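Local coordinates for K Homology domain-containing protein (Aeropyrum pernix, PDB 1TUA) that is of unknown function but carries K Homology domains, which suggests that it may bind RNA, at residues 121-126 and 168-173; 143-148 and 178-183. All blocks are in the same frame, centred on the assembly; numbering follows the deposited sequence.

Contact 1 (121-126 and 168-173)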
ATOM      1  N   ARG A 121     -13.246   3.246  -5.583  1.00 14.50           N
ATOM      2  CA  ARG A 121     -14.036   2.632  -4.518  1.00 15.95           C
ATOM      3  C   ARG A 121     -14.561   1.247  -4.890  1.00 15.12           C
ATOM      4  O   ARG A 121     -14.594   0.338  -4.048  1.00 14.30           O
ATOM      5  CB  ARG A 121     -15.205   3.539  -4.120  1.00 19.47           C
ATOM      6  CG  ARG A 121     -14.767   4.833  -3.472  1.00 26.39           C
ATOM      7  CD  ARG A 121     -15.955   5.627  -2.935  1.00 32.85           C
ATOM      8  NE  ARG A 121     -15.523   6.847  -2.249  1.00 37.91           N
ATOM      9  CZ  ARG A 121     -14.929   7.874  -2.852  1.00 39.95           C
ATOM     10  NH1 ARG A 121     -14.697   7.829  -4.158  1.00 41.78           N
ATOM     11  NH2 ARG A 121     -14.558   8.942  -2.152  1.00 41.67           N
ATOM     12  N   THR A 122     -14.979   1.082  -6.144  1.00 14.24           N
ATOM     13  CA  THR A 122     -15.489  -0.209  -6.599  1.00 13.89           C
ATOM     14  C   THR A 122     -14.412  -1.281  -6.482  1.00 13.00           C
ATOM     15  O   THR A 122     -14.666  -2.381  -6.002  1.00 13.45           O
ATOM     16  CB  THR A 122     -15.963  -0.142  -8.062  1.00 14.97           C
ATOM     17  OG1 THR A 122     -17.076   0.753  -8.152  1.00 17.37           O
ATOM     18  CG2 THR A 122     -16.380  -1.528  -8.559  1.00 13.79           C
ATOM     19  N   ILE A 123     -13.202  -0.960  -6.923  1.00 13.35           N
ATOM     20  CA  ILE A 123     -12.117  -1.921  -6.832  1.00 11.73           C
ATOM     21  C   ILE A 123     -11.815  -2.228  -5.358  1.00 11.53           C
ATOM     22  O   ILE A 123     -11.628  -3.388  -4.997  1.00 11.76           O
ATOM     23  CB  ILE A 123     -10.855  -1.401  -7.559  1.00 12.61           C
ATOM     24  CG1 ILE A 123     -11.169  -1.243  -9.056  1.00 13.11           C
ATOM     25  CG2 ILE A 123      -9.689  -2.377  -7.364  1.00 12.13           C
ATOM     26  CD1 ILE A 123     -10.050  -0.635  -9.885  1.00 14.42           C
ATOM     27  N   GLU A 124     -11.784  -1.203  -4.505  1.00 11.82           N
ATOM     28  CA  GLU A 124     -11.529  -1.418  -3.074  1.00 12.73           C
ATOM     29  C   GLU A 124     -12.577  -2.338  -2.437  1.00 13.13           C
ATOM     30  O   GLU A 124     -12.242  -3.243  -1.666  1.00 12.42           O
ATOM     31  CB  GLU A 124     -11.543  -0.097  -2.304  1.00 12.13           C
ATOM     32  CG  GLU A 124     -10.386   0.836  -2.567  1.00 14.20           C
ATOM     33  CD  GLU A 124     -10.421   2.057  -1.655  1.00 16.86           C
ATOM     34  OE1 GLU A 124     -11.505   2.656  -1.497  1.00 19.72           O
ATOM     35  OE2 GLU A 124      -9.372   2.424  -1.094  1.00 17.29           O
ATOM     36  N   GLU A 125     -13.846  -2.096  -2.755  1.00 14.16           N
ATOM     37  CA  GLU A 125     -14.935  -2.893  -2.192  1.00 15.90           C
ATOM     38  C   GLU A 125     -14.918  -4.332  -2.688  1.00 15.01           C
ATOM     39  O   GLU A 125     -15.180  -5.258  -1.921  1.00 15.11           O
ATOM     40  CB  GLU A 125     -16.290  -2.267  -2.532  1.00 19.09           C
ATOM     41  CG  GLU A 125     -16.444  -0.833  -2.078  1.00 25.03           C
ATOM     42  CD  GLU A 125     -17.802  -0.250  -2.433  1.00 29.33           C
ATOM     43  OE1 GLU A 125     -18.227  -0.379  -3.602  1.00 31.97           O
ATOM     44  OE2 GLU A 125     -18.440   0.346  -1.540  1.00 33.62           O
ATOM     45  N   MET A 126     -14.617  -4.515  -3.972  1.00 14.66           N
ATOM     46  CA  MET A 126     -14.584  -5.848  -4.558  1.00 13.43           C
ATOM     47  C   MET A 126     -13.425  -6.692  -4.034  1.00 14.04           C
ATOM     48  O   MET A 126     -13.557  -7.903  -3.872  1.00 15.60           O
ATOM     49  CB  MET A 126     -14.498  -5.752  -6.087  1.00 14.01           C
ATOM     50  CG  MET A 126     -15.741  -5.155  -6.757  1.00 16.30           C
ATOM     51  SD  MET A 126     -15.730  -5.271  -8.580  1.00 15.80           S
ATOM     52  CE  MET A 126     -15.546  -6.936  -8.759  1.00 13.25           C
ATOM     53  N   ARG A 168     -16.022  -6.905 -14.385  1.00 18.11           N
ATOM     54  CA  ARG A 168     -16.453  -8.265 -14.680  1.00 20.88           C
ATOM     55  C   ARG A 168     -15.287  -9.236 -14.447  1.00 19.68           C
ATOM     56  O   ARG A 168     -15.462 -10.313 -13.876  1.00 19.44           O
ATOM     57  CB  ARG A 168     -16.928  -8.359 -16.129  1.00 25.09           C
ATOM     58  CG  ARG A 168     -18.175  -9.199 -16.308  1.00 32.52           C
ATOM     59  CD  ARG A 168     -18.422  -9.497 -17.783  1.00 38.38           C
ATOM     60  NE  ARG A 168     -18.481  -8.286 -18.606  1.00 42.92           N
ATOM     61  CZ  ARG A 168     -19.420  -7.349 -18.500  1.00 44.40           C
ATOM     62  NH1 ARG A 168     -20.391  -7.477 -17.601  1.00 45.73           N
ATOM     63  NH2 ARG A 168     -19.395  -6.291 -19.304  1.00 44.90           N
ATOM     64  N   HIS A 169     -14.096  -8.845 -14.890  1.00 18.35           N
ATOM     65  CA  HIS A 169     -12.903  -9.668 -14.723  1.00 18.33           C
ATOM     66  C   HIS A 169     -12.537  -9.816 -13.245  1.00 17.40           C
ATOM     67  O   HIS A 169     -12.256 -10.920 -12.773  1.00 15.44           O
ATOM     68  CB  HIS A 169     -11.738  -9.051 -15.494  1.00 21.23           C
ATOM     69  CG  HIS A 169     -10.434  -9.750 -15.276  1.00 25.44           C
ATOM     70  ND1 HIS A 169      -9.650  -9.534 -14.162  1.00 27.82           N
ATOM     71  CD2 HIS A 169      -9.790 -10.683 -16.016  1.00 27.53           C
ATOM     72  CE1 HIS A 169      -8.578 -10.304 -14.225  1.00 28.90           C
ATOM     73  NE2 HIS A 169      -8.639 -11.011 -15.340  1.00 30.00           N
ATOM     74  N   LEU A 170     -12.548  -8.698 -12.524  1.00 16.63           N
ATOM     75  CA  LEU A 170     -12.233  -8.680 -11.097  1.00 17.56           C
ATOM     76  C   LEU A 170     -13.222  -9.569 -10.344  1.00 18.60           C
ATOM     77  O   LEU A 170     -12.857 -10.268  -9.402  1.00 17.65           O
ATOM     78  CB  LEU A 170     -12.309  -7.242 -10.583  1.00 18.12           C
ATOM     79  CG  LEU A 170     -11.753  -6.906  -9.200  1.00 20.25           C
ATOM     80  CD1 LEU A 170     -10.319  -7.403  -9.066  1.00 18.12           C
ATOM     81  CD2 LEU A 170     -11.834  -5.393  -9.003  1.00 17.49           C
ATOM     82  N   GLU A 171     -14.473  -9.531 -10.786  1.00 20.68           N
ATOM     83  CA  GLU A 171     -15.561 -10.322 -10.216  1.00 24.12           C
ATOM     84  C   GLU A 171     -15.209 -11.813 -10.301  1.00 24.86           C
ATOM     85  O   GLU A 171     -15.367 -12.565  -9.331  1.00 25.64           O
ATOM     86  CB  GLU A 171     -16.839 -10.056 -11.016  1.00 27.29           C
ATOM     87  CG  GLU A 171     -18.102 -10.658 -10.449  1.00 32.16           C
ATOM     88  CD  GLU A 171     -18.855  -9.684  -9.581  1.00 33.56           C
ATOM     89  OE1 GLU A 171     -19.018  -8.520 -10.000  1.00 36.87           O
ATOM     90  OE2 GLU A 171     -19.294 -10.080  -8.487  1.00 35.68           O
ATOM     91  N   ARG A 172     -14.735 -12.231 -11.475  1.00 23.79           N
ATOM     92  CA  ARG A 172     -14.356 -13.622 -11.702  1.00 23.80           C
ATOM     93  C   ARG A 172     -13.200 -14.000 -10.792  1.00 20.79           C
ATOM     94  O   ARG A 172     -13.224 -15.046 -10.143  1.00 18.37           O
ATOM     95  CB  ARG A 172     -13.938 -13.833 -13.158  1.00 26.86           C
ATOM     96  CG  ARG A 172     -15.002 -13.444 -14.164  1.00 34.79           C
ATOM     97  CD  ARG A 172     -16.185 -14.399 -14.146  1.00 39.92           C
ATOM     98  NE  ARG A 172     -17.311 -13.871 -14.915  1.00 45.15           N
ATOM     99  CZ  ARG A 172     -17.239 -13.482 -16.186  1.00 47.26           C
ATOM    100  NH1 ARG A 172     -16.089 -13.560 -16.850  1.00 47.91           N
ATOM    101  NH2 ARG A 172     -18.318 -13.010 -16.796  1.00 48.21           N
ATOM    102  N   ILE A 173     -12.187 -13.142 -10.756  1.00 17.61           N
ATOM    103  CA  ILE A 173     -11.010 -13.378  -9.932  1.00 17.91           C
ATOM    104  C   ILE A 173     -11.352 -13.463  -8.447  1.00 16.38           C
ATOM    105  O   ILE A 173     -10.889 -14.369  -7.751  1.00 15.45           O
ATOM    106  CB  ILE A 173      -9.958 -12.254 -10.129  1.00 19.29           C
ATOM    107  CG1 ILE A 173      -9.462 -12.247 -11.579  1.00 20.42           C
ATOM    108  CG2 ILE A 173      -8.801 -12.444  -9.161  1.00 18.21           C
ATOM    109  CD1 ILE A 173      -8.809 -13.535 -12.017  1.00 22.78           C
TER

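Contact 2 (143-148 and 178-183)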
ATOM      1  N   ASP A 143      -4.382  -8.501   1.599  1.00 13.24           N
ATOM      2  CA  ASP A 143      -3.628  -9.752   1.645  1.00 15.50           C
ATOM      3  C   ASP A 143      -3.133 -10.027   0.230  1.00 15.53           C
ATOM      4  O   ASP A 143      -3.619  -9.429  -0.733  1.00 15.11           O
ATOM      5  CB  ASP A 143      -4.450 -10.936   2.215  1.00 17.40           C
ATOM      6  CG  ASP A 143      -5.685 -11.266   1.406  1.00 21.25           C
ATOM      7  OD1 ASP A 143      -5.578 -11.467   0.181  1.00 23.08           O
ATOM      8  OD2 ASP A 143      -6.775 -11.346   2.010  1.00 25.96           O
ATOM      9  N   TYR A 144      -2.155 -10.915   0.106  1.00 16.00           N
ATOM     10  CA  TYR A 144      -1.552 -11.218  -1.185  1.00 17.12           C
ATOM     11  C   TYR A 144      -2.459 -11.326  -2.407  1.00 16.70           C
ATOM     12  O   TYR A 144      -2.294 -10.579  -3.368  1.00 17.07           O
ATOM     13  CB  TYR A 144      -0.713 -12.494  -1.097  1.00 20.63           C
ATOM     14  CG  TYR A 144       0.033 -12.758  -2.380  1.00 24.68           C
ATOM     15  CD1 TYR A 144       1.090 -11.939  -2.772  1.00 26.32           C
ATOM     16  CD2 TYR A 144      -0.363 -13.779  -3.240  1.00 26.47           C
ATOM     17  CE1 TYR A 144       1.733 -12.127  -3.991  1.00 28.58           C
ATOM     18  CE2 TYR A 144       0.272 -13.976  -4.464  1.00 28.61           C
ATOM     19  CZ  TYR A 144       1.316 -13.146  -4.833  1.00 28.63           C
ATOM     20  OH  TYR A 144       1.937 -13.328  -6.047  1.00 31.68           O
ATOM     21  N   GLU A 145      -3.399 -12.263  -2.387  1.00 15.59           N
ATOM     22  CA  GLU A 145      -4.282 -12.449  -3.531  1.00 16.41           C
ATOM     23  C   GLU A 145      -5.189 -11.264  -3.850  1.00 14.71           C
ATOM     24  O   GLU A 145      -5.368 -10.912  -5.018  1.00 14.22           O
ATOM     25  CB  GLU A 145      -5.128 -13.693  -3.331  1.00 18.53           C
ATOM     26  CG  GLU A 145      -4.315 -14.949  -3.266  1.00 23.03           C
ATOM     27  CD  GLU A 145      -5.188 -16.166  -3.330  1.00 28.19           C
ATOM     28  OE1 GLU A 145      -5.960 -16.394  -2.374  1.00 30.76           O
ATOM     29  OE2 GLU A 145      -5.116 -16.883  -4.349  1.00 31.96           O
ATOM     30  N   ARG A 146      -5.770 -10.659  -2.820  1.00 12.88           N
ATOM     31  CA  ARG A 146      -6.644  -9.511  -3.025  1.00 13.26           C
ATOM     32  C   ARG A 146      -5.861  -8.295  -3.527  1.00 12.38           C
ATOM     33  O   ARG A 146      -6.321  -7.580  -4.419  1.00 12.45           O
ATOM     34  CB  ARG A 146      -7.390  -9.180  -1.731  1.00 12.85           C
ATOM     35  CG  ARG A 146      -8.430 -10.233  -1.374  1.00 13.62           C
ATOM     36  CD  ARG A 146      -9.096  -9.953  -0.039  1.00 13.69           C
ATOM     37  NE  ARG A 146     -10.243 -10.839   0.163  1.00 16.37           N
ATOM     38  CZ  ARG A 146     -10.157 -12.157   0.304  1.00 15.39           C
ATOM     39  NH1 ARG A 146      -8.973 -12.757   0.275  1.00 16.06           N
ATOM     40  NH2 ARG A 146     -11.259 -12.879   0.452  1.00 15.98           N
ATOM     41  N   ALA A 147      -4.676  -8.063  -2.968  1.00 11.42           N
ATOM     42  CA  ALA A 147      -3.851  -6.941  -3.412  1.00 11.60           C
ATOM     43  C   ALA A 147      -3.423  -7.156  -4.873  1.00 12.23           C
ATOM     44  O   ALA A 147      -3.388  -6.212  -5.667  1.00 12.59           O
ATOM     45  CB  ALA A 147      -2.621  -6.796  -2.512  1.00 11.15           C
ATOM     46  N   MET A 148      -3.098  -8.397  -5.229  1.00 12.57           N
ATOM     47  CA  MET A 148      -2.689  -8.684  -6.598  1.00 14.59           C
ATOM     48  C   MET A 148      -3.881  -8.551  -7.553  1.00 14.02           C
ATOM     49  O   MET A 148      -3.713  -8.140  -8.707  1.00 13.34           O
ATOM     50  CB  MET A 148      -2.061 -10.081  -6.698  1.00 17.14           C
ATOM     51  CG  MET A 148      -0.675 -10.197  -6.027  1.00 19.45           C
ATOM     52  SD  MET A 148       0.518  -8.894  -6.531  1.00 19.37           S
ATOM     53  CE  MET A 148       0.784  -9.345  -8.224  1.00 24.61           C
ATOM     54  N   LYS A 178     -12.582 -16.199  -3.067  1.00 17.94           N
ATOM     55  CA  LYS A 178     -13.473 -16.417  -1.941  1.00 19.93           C
ATOM     56  C   LYS A 178     -14.074 -17.817  -1.950  1.00 21.19           C
ATOM     57  O   LYS A 178     -14.261 -18.420  -0.897  1.00 21.14           O
ATOM     58  CB  LYS A 178     -14.586 -15.370  -1.936  1.00 20.65           C
ATOM     59  CG  LYS A 178     -14.104 -13.961  -1.659  1.00 23.49           C
ATOM     60  CD  LYS A 178     -15.288 -13.031  -1.513  1.00 27.81           C
ATOM     61  CE  LYS A 178     -14.853 -11.639  -1.135  1.00 31.29           C
ATOM     62  NZ  LYS A 178     -16.038 -10.753  -0.956  1.00 34.32           N
ATOM     63  N   ARG A 179     -14.382 -18.334  -3.134  1.00 23.21           N
ATOM     64  CA  ARG A 179     -14.941 -19.677  -3.216  1.00 24.65           C
ATOM     65  C   ARG A 179     -13.930 -20.665  -2.644  1.00 24.86           C
ATOM     66  O   ARG A 179     -14.272 -21.515  -1.821  1.00 24.79           O
ATOM     67  CB  ARG A 179     -15.267 -20.042  -4.669  1.00 27.22           C
ATOM     68  CG  ARG A 179     -15.844 -21.448  -4.841  1.00 29.68           C
ATOM     69  CD  ARG A 179     -16.693 -21.553  -6.103  1.00 32.48           C
ATOM     70  NE  ARG A 179     -17.276 -22.883  -6.273  1.00 35.17           N
ATOM     71  CZ  ARG A 179     -16.584 -23.962  -6.626  1.00 37.85           C
ATOM     72  NH1 ARG A 179     -15.275 -23.870  -6.853  1.00 38.41           N
ATOM     73  NH2 ARG A 179     -17.197 -25.136  -6.750  1.00 38.07           N
ATOM     74  N   ARG A 180     -12.679 -20.534  -3.071  1.00 25.46           N
ATOM     75  CA  ARG A 180     -11.609 -21.409  -2.609  1.00 26.36           C
ATOM     76  C   ARG A 180     -11.449 -21.312  -1.098  1.00 26.16           C
ATOM     77  O   ARG A 180     -11.247 -22.318  -0.418  1.00 26.57           O
ATOM     78  CB  ARG A 180     -10.299 -21.027  -3.290  1.00 29.61           C
ATOM     79  CG  ARG A 180      -9.207 -22.061  -3.163  1.00 33.89           C
ATOM     80  CD  ARG A 180      -7.944 -21.600  -3.871  1.00 38.69           C
ATOM     81  NE  ARG A 180      -8.241 -20.990  -5.166  1.00 43.67           N
ATOM     82  CZ  ARG A 180      -8.139 -19.685  -5.422  1.00 45.87           C
ATOM     83  NH1 ARG A 180      -7.741 -18.846  -4.471  1.00 45.90           N
ATOM     84  NH2 ARG A 180      -8.450 -19.214  -6.625  1.00 45.51           N
ATOM     85  N   GLU A 181     -11.536 -20.098  -0.570  1.00 24.32           N
ATOM     86  CA  GLU A 181     -11.402 -19.910   0.866  1.00 24.04           C
ATOM     87  C   GLU A 181     -12.542 -20.615   1.592  1.00 23.39           C
ATOM     88  O   GLU A 181     -12.319 -21.323   2.573  1.00 24.23           O
ATOM     89  CB  GLU A 181     -11.393 -18.416   1.222  1.00 23.41           C
ATOM     90  CG  GLU A 181     -10.254 -17.643   0.570  1.00 24.47           C
ATOM     91  CD  GLU A 181     -10.180 -16.187   1.018  1.00 25.61           C
ATOM     92  OE1 GLU A 181     -11.235 -15.516   1.074  1.00 25.45           O
ATOM     93  OE2 GLU A 181      -9.058 -15.713   1.301  1.00 25.66           O
ATOM     94  N   ARG A 182     -13.764 -20.427   1.106  1.00 22.81           N
ATOM     95  CA  ARG A 182     -14.924 -21.050   1.726  1.00 22.22           C
ATOM     96  C   ARG A 182     -14.816 -22.574   1.715  1.00 22.82           C
ATOM     97  O   ARG A 182     -15.126 -23.233   2.715  1.00 22.90           O
ATOM     98  CB  ARG A 182     -16.203 -20.611   1.009  1.00 23.67           C
ATOM     99  CG  ARG A 182     -17.459 -21.334   1.468  1.00 25.52           C
ATOM    100  CD  ARG A 182     -18.699 -20.737   0.828  1.00 27.60           C
ATOM    101  NE  ARG A 182     -18.630 -20.719  -0.633  1.00 30.33           N
ATOM    102  CZ  ARG A 182     -18.790 -21.785  -1.411  1.00 32.07           C
ATOM    103  NH1 ARG A 182     -19.034 -22.976  -0.878  1.00 32.77           N
ATOM    104  NH2 ARG A 182     -18.721 -21.660  -2.730  1.00 32.64           N
ATOM    105  N   LEU A 183     -14.371 -23.133   0.592  1.00 21.69           N
ATOM    106  CA  LEU A 183     -14.241 -24.581   0.475  1.00 22.86           C
ATOM    107  C   LEU A 183     -13.154 -25.121   1.400  1.00 22.95           C
ATOM    108  O   LEU A 183     -13.317 -26.189   1.988  1.00 22.46           O
ATOM    109  CB  LEU A 183     -13.958 -24.988  -0.980  1.00 21.97           C
ATOM    110  CG  LEU A 183     -15.027 -24.637  -2.027  1.00 20.99           C
ATOM    111  CD1 LEU A 183     -14.612 -25.207  -3.364  1.00 20.72           C
ATOM    112  CD2 LEU A 183     -16.387 -25.182  -1.626  1.00 19.83           C
TER
HETATM  113  O   HOH W   1      -8.563 -18.278  -1.871  1.00 33.22           O
HETATM  114  O   HOH W   2      -6.727 -16.114   0.099  1.00 41.13           O

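Contact 1 (121-126 and 168-173)
Met126 reaches across to Leu170 and Glu171 and carries most of its own helix's share of this contact. Its CB already lies 4.0 Å from Leu170 CD2. CG leaves beside the backbone N, anti to the carbonyl carbon (chi1 -66°), and the chain runs on extended to the sulfur. Met126 SD passes Leu170 CD2 at 3.9 Å. The chain then bends at chi3 (57°), which turns the terminal methyl against the backbone of the other helix. There Met126 CE sits 3.5 Å from Glu171 N, and 3.7 Å from Leu170 CB. The methyl is thus lodged where the backbone passes from Leu170 to Glu171. The exposed Glu171 side chain borders it, with OE1 4.0 Å from Met126 CE.

The two helices run almost parallel, with the local axes 11° apart and 10.8 Å from each other at closest approach. Helix 118-127 is the KH-fold helix that follows the GXXG loop ending at Gly117. Helix 163-188 is a long C-terminal addition that packs beside it. No hydrogen bond crosses between the segments, and the contact is largely apolar.

Leu170 fills the inner side. Its CD2 branch meets Met126 and also touches the branch methyl of Ile123, whose CG2 is 4.0 Å from Leu170 CD2. These two side chains cross at about a right angle. Ile123 and Leu170 are both buried, and both also touch helix 144-158. Ile123 packs on Ile154 and Leu157, while Leu170 packs on Ala149.

Contact 2 (143-148 and 178-183)
Arg146 grips the Glu181 carboxylate end-on with two nitrogens, one for each oxygen. The shorter bond, Arg146 NH2 to Glu181 OE1, is 2.7 Å and nearly straight (168°); it comes on the syn side of that oxygen but tilted out of the carboxylate plane. Arg146 NH1 meets Glu181 OE2 at 3.1 Å, from above the carboxylate plane. The planes of the two flat groups are tilted 25° apart. Lys178 CG comes within 3.7 Å of Arg146 NH2, obliquely to the guanidinium.

A second salt bridge runs beside the first. Glu145 OE2 stands 3.3 Å from Arg180 NH1, an oblique approach to the guanidinium. Arg180 is also paired with Glu176 through its NH2. One water joins the two acids, 2.6 Å from Glu145 OE1 and 2.7 Å from Glu181 OE2.

Asp143 lies at another part of the Arg146 guanidinium edge. Its OD2 forms a salt bridge to Arg146 NH1, with a weak 3.1 Å hydrogen bond, so that nitrogen serves two carboxylates. The Arg146 chain is extended from CG to NE, which carries the charge across the gap between the helices. Met174 and Ile177 pack against this side chain. Replacing Arg146 by an alanine is likely to leave the Glu181 carboxylate without its two-nitrogen partner and Asp143 OD2 without this positive neighbour.

Asp143 OD1 accepts a hydrogen bond from the backbone N-H of Arg146, which makes Asp143 the N-cap of helix 144-158. The arrangement is an N-capped helix start joined to a nearly antiparallel helix by a surface salt-bridge network, here between the last helix of the KH fold and the C-terminal helix.

From the N terminus, the chain passes through one three-stranded antiparallel sheet before it reaches the second sheet, whose flanking helices, with helix 163-188, hold both contacts. It enters contact 1 at 121-126, crosses strands 130-133 and 137-141, and opens contact 2 at 143-148, the cap and first turn of helix 144-158. The rest of that helix leads to a turn into helix 163-188, which closes contact 1 at 168-173 and contact 2 at 178-183. The two closures cross rather than nest. Their centres are 12 Å apart, and they do not touch. Together they fasten one long helix to two successive KH helices, almost parallel to the first and nearly antiparallel to the second.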